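Local coordinates for Lin0012 protein (Listeria innocua, PDB 3K17) that probably phosphorylates phosphomevalonate with ATP, as a GHMP-type kinase of the mevalonate route to isopentenyl diphosphate, at residues S120-N129 and K144-H152; W172-V183 and W200-P211. All coordinates share one frame; numbering follows the deposited sequence.

How the contacts relate
Contact 1 joins helices 119-135 and 141-156 in the chain's core; contact 2 pairs strand 172-176 with strand 204-208 and ties their flanking loops together. Their centres lie about 15 Å apart, yet side chains of 144-152 that do not touch 120-129 (Phe145, Lys146, Leu150) pack directly against contact 2. Leu150 CD2 is 3.7 Å from Val183 CG1, Phe145 CZ is 3.6 Å from Tyr175 OH, and Lys146 also makes a cation-pi contact with Trp200. Helix 141-156 is therefore the element common to both. Ser120 ends a Gly-Leu-Gly-Ser-Ser sequence of the kind that binds ATP phosphates in GHMP kinases, so the start of 120-129 probably adjoins the phosphate-binding loop.

Contact 1 (S120-N129 and K144-H152); sequences SAAATVAVIN and KFKLAALSH
Ser120 OG and His152 NE2 share a 2.7 Å hydrogen bond; the hydroxyl lies at the imidazole edge, near the ring plane. Phe77 stacks on the same ring, which together with the bond at NE2 would limit its rotation. One turn on, Thr124 does double duty. Its OG1, anti to the carbonyl carbon (chi1 -61°), curls back to donate to Ser120 O at 2.8 Å. That carbonyl also takes the routine helical bond from Thr124 N, the two donors arriving from opposite faces of its plane. As acceptor, Thr124 OG1 receives a water at 2.9 Å, and the same water lies 2.6 Å from Ser151 OG, bridging the two helices. Ser120 and Thr124 lie at the start of a helix that carries the end of a Gly-Leu-Gly-Ser-Ser sequence, probably the phosphate-binding loop of the GHMP kinase fold, and packs on 144-152 at 134°, axes 9.3 Å apart. The middle is apolar: Thr124 CG2 and Ile128 CG1 each lie 4.0 Å from Ala148 CB, while Ile128 CD1 touches Leu147 CB. At the far end Lys144, its chain bent at chi3, brings NZ within 2.7 Å of Asn129 OD1, donating from a position tilted 25° from the carbonyl plane.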
loop_
_atom_site.group_PDB
_atom_site.type_symbol
_atom_site.label_atom_id
_atom_site.label_comp_id
_atom_site.label_asym_id
_atom_site.label_seq_id
_atom_site.Cartn_x
_atom_site.Cartn_y
_atom_site.Cartn_z
ATOM N N SER A 120 -30.655 -3.554 -7.925
ATOM C CA SER A 120 -29.992 -4.011 -6.705
ATOM C C SER A 120 -30.970 -4.556 -5.661
ATOM O O SER A 120 -30.706 -5.575 -5.022
ATOM C CB SER A 120 -29.128 -2.885 -6.097
ATOM O OG SER A 120 -29.908 -1.760 -5.691
ATOM N N ALA A 121 -32.100 -3.887 -5.489
ATOM C CA ALA A 121 -33.094 -4.346 -4.523
ATOM C C ALA A 121 -33.677 -5.690 -4.966
ATOM O O ALA A 121 -33.782 -6.626 -4.173
ATOM C CB ALA A 121 -34.202 -3.318 -4.396
ATOM N N ALA A 122 -34.044 -5.788 -6.241
ATOM C CA ALA A 122 -34.639 -7.018 -6.756
ATOM C C ALA A 122 -33.715 -8.218 -6.604
ATOM O O ALA A 122 -34.156 -9.325 -6.266
ATOM C CB ALA A 122 -35.037 -6.838 -8.211
ATOM N N ALA A 123 -32.428 -8.007 -6.849
ATOM C CA ALA A 123 -31.462 -9.091 -6.725
ATOM C C ALA A 123 -31.358 -9.507 -5.260
ATOM O O ALA A 123 -31.336 -10.699 -4.931
ATOM C CB ALA A 123 -30.090 -8.636 -7.251
ATOM N N THR A 124 -31.277 -8.518 -4.381
ATOM C CA THR A 124 -31.189 -8.787 -2.953
ATOM C C THR A 124 -32.405 -9.619 -2.497
ATOM O O THR A 124 -32.267 -10.639 -1.816
ATOM C CB THR A 124 -31.150 -7.471 -2.159
ATOM O OG1 THR A 124 -29.998 -6.716 -2.549
ATOM C CG2 THR A 124 -31.076 -7.746 -0.663
ATOM N N VAL A 125 -33.591 -9.174 -2.884
ATOM C CA VAL A 125 -34.831 -9.864 -2.513
ATOM C C VAL A 125 -34.892 -11.278 -3.096
ATOM O O VAL A 125 -35.408 -12.190 -2.452
ATOM C CB VAL A 125 -36.073 -9.039 -2.967
ATOM C CG1 VAL A 125 -37.360 -9.857 -2.828
ATOM C CG2 VAL A 125 -36.179 -7.773 -2.112
ATOM N N ALA A 126 -34.352 -11.468 -4.300
ATOM C CA ALA A 126 -34.351 -12.783 -4.927
ATOM C C ALA A 126 -33.488 -13.754 -4.115
ATOM O O ALA A 126 -33.875 -14.909 -3.890
ATOM C CB ALA A 126 -33.836 -12.688 -6.374
ATOM N N VAL A 127 -32.322 -13.287 -3.673
ATOM C CA VAL A 127 -31.439 -14.127 -2.881
ATOM C C VAL A 127 -32.101 -14.503 -1.546
ATOM O O VAL A 127 -32.118 -15.679 -1.162
ATOM C CB VAL A 127 -30.089 -13.408 -2.605
ATOM C CG1 VAL A 127 -29.284 -14.166 -1.538
ATOM C CG2 VAL A 127 -29.282 -13.310 -3.913
ATOM N N ILE A 128 -32.652 -13.514 -0.849
ATOM C CA ILE A 128 -33.282 -13.788 0.441
ATOM C C ILE A 128 -34.437 -14.774 0.270
ATOM O O ILE A 128 -34.538 -15.755 1.009
ATOM C CB ILE A 128 -33.794 -12.487 1.111
ATOM C CG1 ILE A 128 -32.608 -11.553 1.418
ATOM C CG2 ILE A 128 -34.588 -12.823 2.393
ATOM C CD1 ILE A 128 -31.535 -12.155 2.312
ATOM N N ASN A 129 -35.304 -14.522 -0.706
ATOM C CA ASN A 129 -36.428 -15.421 -0.939
ATOM C C ASN A 129 -35.991 -16.817 -1.321
ATOM O O ASN A 129 -36.556 -17.798 -0.834
ATOM C CB ASN A 129 -37.361 -14.879 -2.012
ATOM C CG ASN A 129 -38.474 -14.044 -1.428
ATOM O OD1 ASN A 129 -38.864 -14.242 -0.285
ATOM N ND2 ASN A 129 -39.004 -13.120 -2.213
ATOM N N LYS A 144 -38.232 -11.420 6.253
ATOM C CA LYS A 144 -37.438 -11.455 5.027
ATOM C C LYS A 144 -37.159 -10.024 4.564
ATOM O O LYS A 144 -36.069 -9.719 4.080
ATOM C CB LYS A 144 -38.164 -12.255 3.941
ATOM C CG LYS A 144 -38.339 -13.723 4.321
ATOM C CD LYS A 144 -38.743 -14.609 3.153
ATOM C CE LYS A 144 -40.171 -14.340 2.699
ATOM N NZ LYS A 144 -40.550 -15.244 1.580
ATOM N N PHE A 145 -38.132 -9.134 4.730
ATOM C CA PHE A 145 -37.913 -7.753 4.338
ATOM C C PHE A 145 -36.763 -7.186 5.163
ATOM O O PHE A 145 -35.904 -6.484 4.637
ATOM C CB PHE A 145 -39.149 -6.888 4.586
ATOM C CG PHE A 145 -38.853 -5.421 4.569
ATOM C CD1 PHE A 145 -38.668 -4.746 3.363
ATOM C CD2 PHE A 145 -38.684 -4.721 5.763
ATOM C CE1 PHE A 145 -38.318 -3.399 3.347
ATOM C CE2 PHE A 145 -38.333 -3.369 5.752
ATOM C CZ PHE A 145 -38.150 -2.710 4.538
ATOM N N LYS A 146 -36.767 -7.482 6.461
ATOM C CA LYS A 146 -35.730 -6.992 7.362
ATOM C C LYS A 146 -34.336 -7.485 6.958
ATOM O O LYS A 146 -33.374 -6.732 7.009
ATOM C CB LYS A 146 -36.025 -7.423 8.806
ATOM C CG LYS A 146 -37.244 -6.761 9.442
ATOM C CD LYS A 146 -37.411 -7.257 10.871
ATOM C CE LYS A 146 -38.639 -6.670 11.551
ATOM N NZ LYS A 146 -38.776 -7.197 12.943
ATOM N N LEU A 147 -34.226 -8.754 6.587
ATOM C CA LEU A 147 -32.938 -9.290 6.159
ATOM C C LEU A 147 -32.499 -8.545 4.894
ATOM O O LEU A 147 -31.378 -8.058 4.808
ATOM C CB LEU A 147 -33.053 -10.787 5.863
ATOM C CG LEU A 147 -33.292 -11.722 7.053
ATOM C CD1 LEU A 147 -33.614 -13.121 6.544
ATOM C CD2 LEU A 147 -32.060 -11.743 7.959
ATOM N N ALA A 148 -33.408 -8.446 3.926
ATOM C CA ALA A 148 -33.127 -7.777 2.664
ATOM C C ALA A 148 -32.809 -6.294 2.846
ATOM O O ALA A 148 -31.927 -5.748 2.165
ATOM C CB ALA A 148 -34.312 -7.950 1.711
ATOM N N ALA A 149 -33.523 -5.643 3.760
ATOM C CA ALA A 149 -33.316 -4.224 4.028
ATOM C C ALA A 149 -31.963 -3.946 4.693
ATOM O O ALA A 149 -31.264 -3.000 4.315
ATOM C CB ALA A 149 -34.447 -3.683 4.903
ATOM N N LEU A 150 -31.606 -4.752 5.691
ATOM C CA LEU A 150 -30.321 -4.582 6.370
ATOM C C LEU A 150 -29.203 -4.795 5.356
ATOM O O LEU A 150 -28.246 -4.033 5.307
ATOM C CB LEU A 150 -30.154 -5.599 7.500
ATOM C CG LEU A 150 -30.960 -5.392 8.786
ATOM C CD1 LEU A 150 -30.677 -6.520 9.770
ATOM C CD2 LEU A 150 -30.584 -4.051 9.401
ATOM N N SER A 151 -29.334 -5.847 4.556
ATOM C CA SER A 151 -28.335 -6.170 3.542
ATOM C C SER A 151 -28.125 -5.002 2.587
ATOM O O SER A 151 -27.009 -4.512 2.414
ATOM C CB SER A 151 -28.773 -7.403 2.738
ATOM O OG SER A 151 -27.829 -7.730 1.723
ATOM N N HIS A 152 -29.217 -4.553 1.981
ATOM C CA HIS A 152 -29.166 -3.482 1.005
ATOM C C HIS A 152 -28.712 -2.128 1.545
ATOM O O HIS A 152 -27.980 -1.411 0.867
ATOM C CB HIS A 152 -30.531 -3.345 0.321
ATOM C CG HIS A 152 -30.498 -2.540 -0.942
ATOM N ND1 HIS A 152 -30.515 -1.162 -0.950
ATOM C CD2 HIS A 152 -30.430 -2.924 -2.239
ATOM C CE1 HIS A 152 -30.462 -0.729 -2.199
ATOM N NE2 HIS A 152 -30.408 -1.779 -3.001
HETATM O O HOH W 1 -27.873 -6.610 -0.646
#

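Contact 2 (W172-V183 and W200-P211); sequences WIAYTTFDQEWV and WPMLQIETLEEP
Pro211 and Pro201 each set CD squarely over the six-membered ring of a tryptophan, Trp172 and Trp182 respectively, at opposite ends of the contact. Pro211 CD stands 3.8 Å from the Trp172 centroid, only 1° off the normal, with Glu210 CA over the adjoining five-membered ring. Pro201 CD is 3.5 Å from the Trp182 centroid, equally a CH-pi contact over the face. Between them, strands 172-176 and 204-208 run antiparallel: Ala174 N to Glu206 O and Thr176 N to Gln204 O are both 2.8 Å, and each pair is closed by a return bond. Strand 29-35 binds the far edge of 172-176, so 204-208 extends the mixed sheet. The two strands are joined through helices 180-187 and 192-197, not by a tight hairpin.

Beyond the sheet a single further backbone bond joins the segments, Asp179 N donating to Pro201 O at 2.9 Å. Asp179 is also the N-cap of helix 180-187, its OD1 accepting from Trp182 N at 3.0 Å. With CG trans to its backbone N (chi1 -177°), Trp182 extends to Pro201 and Trp200. The edge of Trp200 meets the Phe178 face, centroids 5.1 Å apart and planes at 73°, in a T-shaped pair. Backbone bonds thus set the strand register, and at the ends of the contact CH-pi and aromatic contacts add to them, presumably through dispersion and weak electrostatics.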
loop_
_atom_site.group_PDB
_atom_site.type_symbol
_atom_site.label_atom_id
_atom_site.label_comp_id
_atom_site.label_asym_id
_atom_site.label_seq_id
_atom_site.Cartn_x
_atom_site.Cartn_y
_atom_site.Cartn_z
ATOM N N TRP A 172 -49.094 -3.031 -5.359
ATOM C CA TRP A 172 -48.978 -1.620 -5.032
ATOM C C TRP A 172 -48.890 -1.477 -3.519
ATOM O O TRP A 172 -49.650 -2.124 -2.789
ATOM C CB TRP A 172 -50.212 -0.849 -5.530
ATOM C CG TRP A 172 -50.340 -0.763 -7.026
ATOM C CD1 TRP A 172 -50.627 -1.782 -7.890
ATOM C CD2 TRP A 172 -50.128 0.400 -7.835
ATOM N NE1 TRP A 172 -50.599 -1.328 -9.186
ATOM C CE2 TRP A 172 -50.294 0.009 -9.182
ATOM C CE3 TRP A 172 -49.807 1.736 -7.552
ATOM C CZ2 TRP A 172 -50.147 0.906 -10.247
ATOM C CZ3 TRP A 172 -49.661 2.631 -8.612
ATOM C CH2 TRP A 172 -49.831 2.208 -9.943
ATOM N N ILE A 173 -47.984 -0.626 -3.043
ATOM C CA ILE A 173 -47.840 -0.433 -1.605
ATOM C C ILE A 173 -47.585 1.002 -1.171
ATOM O O ILE A 173 -47.118 1.847 -1.945
ATOM C CB ILE A 173 -46.663 -1.256 -1.016
ATOM C CG1 ILE A 173 -45.343 -0.785 -1.636
ATOM C CG2 ILE A 173 -46.876 -2.743 -1.262
ATOM C CD1 ILE A 173 -44.088 -1.289 -0.918
ATOM N N ALA A 174 -47.901 1.251 0.094
ATOM C CA ALA A 174 -47.637 2.520 0.731
ATOM C C ALA A 174 -46.515 2.082 1.670
ATOM O O ALA A 174 -46.729 1.257 2.565
ATOM C CB ALA A 174 -48.840 2.990 1.522
ATOM N N TYR A 175 -45.314 2.602 1.448
ATOM C CA TYR A 175 -44.169 2.233 2.276
ATOM C C TYR A 175 -43.771 3.352 3.223
ATOM O O TYR A 175 -43.549 4.487 2.794
ATOM C CB TYR A 175 -42.967 1.895 1.390
ATOM C CG TYR A 175 -41.707 1.630 2.182
ATOM C CD1 TYR A 175 -41.550 0.447 2.895
ATOM C CD2 TYR A 175 -40.684 2.583 2.250
ATOM C CE1 TYR A 175 -40.407 0.210 3.662
ATOM C CE2 TYR A 175 -39.538 2.354 3.017
ATOM C CZ TYR A 175 -39.406 1.165 3.720
ATOM O OH TYR A 175 -38.279 0.927 4.478
ATOM N N THR A 176 -43.674 3.036 4.509
ATOM C CA THR A 176 -43.271 4.024 5.495
ATOM C C THR A 176 -41.936 3.608 6.100
ATOM O O THR A 176 -41.837 2.613 6.824
ATOM C CB THR A 176 -44.323 4.176 6.605
ATOM O OG1 THR A 176 -45.567 4.570 6.019
ATOM C CG2 THR A 176 -43.881 5.231 7.614
ATOM N N THR A 177 -40.918 4.399 5.794
ATOM C CA THR A 177 -39.550 4.155 6.222
ATOM C C THR A 177 -39.349 3.950 7.716
ATOM O O THR A 177 -39.828 4.732 8.533
ATOM C CB THR A 177 -38.640 5.309 5.753
ATOM O OG1 THR A 177 -38.908 5.585 4.370
ATOM C CG2 THR A 177 -37.165 4.936 5.926
ATOM N N PHE A 178 -38.621 2.891 8.057
ATOM C CA PHE A 178 -38.320 2.567 9.443
ATOM C C PHE A 178 -37.366 3.614 10.005
ATOM O O PHE A 178 -36.829 4.437 9.262
ATOM C CB PHE A 178 -37.687 1.174 9.521
ATOM C CG PHE A 178 -36.447 1.021 8.671
ATOM C CD1 PHE A 178 -35.220 1.513 9.104
ATOM C CD2 PHE A 178 -36.512 0.381 7.438
ATOM C CE1 PHE A 178 -34.065 1.364 8.316
ATOM C CE2 PHE A 178 -35.367 0.230 6.643
ATOM C CZ PHE A 178 -34.146 0.722 7.083
ATOM N N ASP A 179 -37.155 3.582 11.316
ATOM C CA ASP A 179 -36.264 4.535 11.968
ATOM C C ASP A 179 -34.817 4.202 11.615
ATOM O O ASP A 179 -34.193 3.347 12.240
ATOM C CB ASP A 179 -36.454 4.481 13.483
ATOM C CG ASP A 179 -35.788 5.643 14.191
ATOM O OD1 ASP A 179 -34.699 6.068 13.752
ATOM O OD2 ASP A 179 -36.352 6.122 15.196
ATOM N N GLN A 180 -34.303 4.900 10.608
ATOM C CA GLN A 180 -32.948 4.711 10.095
ATOM C C GLN A 180 -31.843 4.768 11.145
ATOM O O GLN A 180 -31.000 3.872 11.225
ATOM C CB GLN A 180 -32.669 5.760 9.019
ATOM C CG GLN A 180 -33.587 5.669 7.804
ATOM C CD GLN A 180 -32.925 4.976 6.623
ATOM O OE1 GLN A 180 -32.337 3.915 6.770
ATOM N NE2 GLN A 180 -33.028 5.579 5.446
ATOM N N GLU A 181 -31.847 5.835 11.934
ATOM C CA GLU A 181 -30.846 6.033 12.971
ATOM C C GLU A 181 -30.940 4.923 14.019
ATOM O O GLU A 181 -29.926 4.444 14.533
ATOM C CB GLU A 181 -31.058 7.397 13.624
ATOM C CG GLU A 181 -29.792 8.041 14.134
ATOM C CD GLU A 181 -30.055 9.369 14.820
ATOM O OE1 GLU A 181 -30.807 9.385 15.820
ATOM O OE2 GLU A 181 -29.510 10.395 14.356
ATOM N N TRP A 182 -32.168 4.518 14.323
ATOM C CA TRP A 182 -32.413 3.462 15.296
ATOM C C TRP A 182 -31.715 2.180 14.839
ATOM O O TRP A 182 -31.079 1.493 15.627
ATOM C CB TRP A 182 -33.918 3.223 15.414
ATOM C CG TRP A 182 -34.320 2.214 16.439
ATOM C CD1 TRP A 182 -34.588 2.443 17.762
ATOM C CD2 TRP A 182 -34.541 0.817 16.222
ATOM N NE1 TRP A 182 -34.968 1.272 18.378
ATOM C CE2 TRP A 182 -34.948 0.260 17.456
ATOM C CE3 TRP A 182 -34.438 -0.021 15.102
ATOM C CZ2 TRP A 182 -35.254 -1.096 17.599
ATOM C CZ3 TRP A 182 -34.741 -1.365 15.245
ATOM C CH2 TRP A 182 -35.146 -1.891 16.486
ATOM N N VAL A 183 -31.832 1.874 13.548
ATOM C CA VAL A 183 -31.221 0.677 12.984
ATOM C C VAL A 183 -29.701 0.740 12.928
ATOM O O VAL A 183 -29.012 -0.156 13.425
ATOM C CB VAL A 183 -31.739 0.406 11.553
ATOM C CG1 VAL A 183 -30.910 -0.696 10.897
ATOM C CG2 VAL A 183 -33.210 -0.008 11.598
ATOM N N TRP A 200 -39.478 -2.971 14.273
ATOM C CA TRP A 200 -38.741 -1.769 13.899
ATOM C C TRP A 200 -39.623 -0.532 13.971
ATOM O O TRP A 200 -40.640 -0.451 13.291
ATOM C CB TRP A 200 -38.190 -1.917 12.479
ATOM C CG TRP A 200 -37.085 -2.922 12.350
ATOM C CD1 TRP A 200 -36.684 -3.839 13.287
ATOM C CD2 TRP A 200 -36.252 -3.126 11.207
ATOM N NE1 TRP A 200 -35.650 -4.600 12.792
ATOM C CE2 TRP A 200 -35.365 -4.183 11.518
ATOM C CE3 TRP A 200 -36.167 -2.516 9.945
ATOM C CZ2 TRP A 200 -34.404 -4.647 10.612
ATOM C CZ3 TRP A 200 -35.210 -2.980 9.040
ATOM C CH2 TRP A 200 -34.344 -4.033 9.381
ATOM N N PRO A 201 -39.236 0.461 14.782
ATOM C CA PRO A 201 -40.079 1.656 14.856
ATOM C C PRO A 201 -40.335 2.357 13.526
ATOM O O PRO A 201 -39.452 2.436 12.664
ATOM C CB PRO A 201 -39.344 2.551 15.864
ATOM C CG PRO A 201 -37.952 1.975 15.938
ATOM C CD PRO A 201 -38.159 0.510 15.785
HETATM N N MSE A 202 -41.569 2.841 13.382
HETATM C CA MSE A 202 -42.037 3.576 12.210
HETATM C C MSE A 202 -42.277 2.783 10.938
HETATM O O MSE A 202 -42.965 3.254 10.031
HETATM C CB MSE A 202 -41.078 4.714 11.904
HETATM C CG MSE A 202 -41.060 5.767 12.975
HETATM SE SE MSE A 202 -39.696 7.060 12.652
HETATM C CE MSE A 202 -39.080 7.284 14.471
ATOM N N LEU A 203 -41.721 1.582 10.869
ATOM C CA LEU A 203 -41.877 0.761 9.682
ATOM C C LEU A 203 -43.313 0.325 9.423
ATOM O O LEU A 203 -43.995 -0.169 10.314
ATOM C CB LEU A 203 -41.003 -0.488 9.787
ATOM C CG LEU A 203 -41.134 -1.462 8.616
ATOM C CD1 LEU A 203 -40.559 -0.818 7.361
ATOM C CD2 LEU A 203 -40.406 -2.770 8.940
ATOM N N GLN A 204 -43.770 0.518 8.194
ATOM C CA GLN A 204 -45.103 0.077 7.815
ATOM C C GLN A 204 -45.147 -0.173 6.324
ATOM O O GLN A 204 -44.704 0.651 5.526
ATOM C CB GLN A 204 -46.180 1.100 8.190
ATOM C CG GLN A 204 -47.582 0.495 8.114
ATOM C CD GLN A 204 -48.699 1.498 8.358
ATOM O OE1 GLN A 204 -48.701 2.215 9.360
ATOM N NE2 GLN A 204 -49.661 1.543 7.444
ATOM N N ILE A 205 -45.677 -1.326 5.951
ATOM C CA ILE A 205 -45.795 -1.691 4.555
ATOM C C ILE A 205 -47.249 -2.065 4.314
ATOM O O ILE A 205 -47.697 -3.139 4.703
ATOM C CB ILE A 205 -44.868 -2.876 4.219
ATOM C CG1 ILE A 205 -43.440 -2.554 4.688
ATOM C CG2 ILE A 205 -44.890 -3.149 2.729
ATOM C CD1 ILE A 205 -42.437 -3.672 4.442
ATOM N N GLU A 206 -47.981 -1.166 3.670
ATOM C CA GLU A 206 -49.392 -1.381 3.400
ATOM C C GLU A 206 -49.705 -1.744 1.958
ATOM O O GLU A 206 -49.332 -1.023 1.032
ATOM C CB GLU A 206 -50.188 -0.124 3.760
ATOM C CG GLU A 206 -51.688 -0.295 3.581
ATOM C CD GLU A 206 -52.450 1.006 3.727
ATOM O OE1 GLU A 206 -51.865 1.989 4.223
ATOM O OE2 GLU A 206 -53.640 1.039 3.351
ATOM N N THR A 207 -50.406 -2.857 1.773
ATOM C CA THR A 207 -50.804 -3.285 0.444
ATOM C C THR A 207 -51.952 -2.376 0.004
ATOM O O THR A 207 -52.889 -2.144 0.769
ATOM C CB THR A 207 -51.277 -4.750 0.457
ATOM O OG1 THR A 207 -50.150 -5.614 0.671
ATOM C CG2 THR A 207 -51.941 -5.109 -0.863
ATOM N N LEU A 208 -51.865 -1.860 -1.219
ATOM C CA LEU A 208 -52.879 -0.969 -1.765
ATOM C C LEU A 208 -53.604 -1.566 -2.962
ATOM O O LEU A 208 -53.172 -2.568 -3.537
ATOM C CB LEU A 208 -52.250 0.354 -2.200
ATOM C CG LEU A 208 -51.602 1.230 -1.132
ATOM C CD1 LEU A 208 -50.876 2.395 -1.806
ATOM C CD2 LEU A 208 -52.662 1.736 -0.172
ATOM N N GLU A 209 -54.713 -0.933 -3.331
ATOM C CA GLU A 209 -55.511 -1.367 -4.469
ATOM C C GLU A 209 -55.038 -0.598 -5.691
ATOM O O GLU A 209 -54.829 0.617 -5.630
ATOM C CB GLU A 209 -56.998 -1.074 -4.230
ATOM C CG GLU A 209 -57.634 -1.870 -3.095
ATOM C CD GLU A 209 -58.447 -3.055 -3.594
ATOM O OE1 GLU A 209 -59.449 -2.824 -4.315
ATOM O OE2 GLU A 209 -58.088 -4.211 -3.264
ATOM N N GLU A 210 -54.869 -1.313 -6.795
ATOM C CA GLU A 210 -54.423 -0.708 -8.041
ATOM C C GLU A 210 -55.444 0.324 -8.517
ATOM O O GLU A 210 -56.643 0.050 -8.558
ATOM C CB GLU A 210 -54.263 -1.794 -9.102
ATOM C CG GLU A 210 -53.621 -1.323 -10.393
ATOM C CD GLU A 210 -53.496 -2.445 -11.406
ATOM O OE1 GLU A 210 -53.279 -3.600 -10.987
ATOM O OE2 GLU A 210 -53.598 -2.177 -12.618
ATOM N N PRO A 211 -54.985 1.532 -8.873
ATOM C CA PRO A 211 -55.924 2.553 -9.342
ATOM C C PRO A 211 -56.546 2.132 -10.670
ATOM O O PRO A 211 -55.945 1.365 -11.437
ATOM C CB PRO A 211 -55.043 3.792 -9.495
ATOM C CG PRO A 211 -53.970 3.570 -8.480
ATOM C CD PRO A 211 -53.648 2.111 -8.673
HETATM O O HOH W 2 -51.512 -4.375 -4.649
HETATM O O HOH W 3 -48.894 -5.490 -2.438
#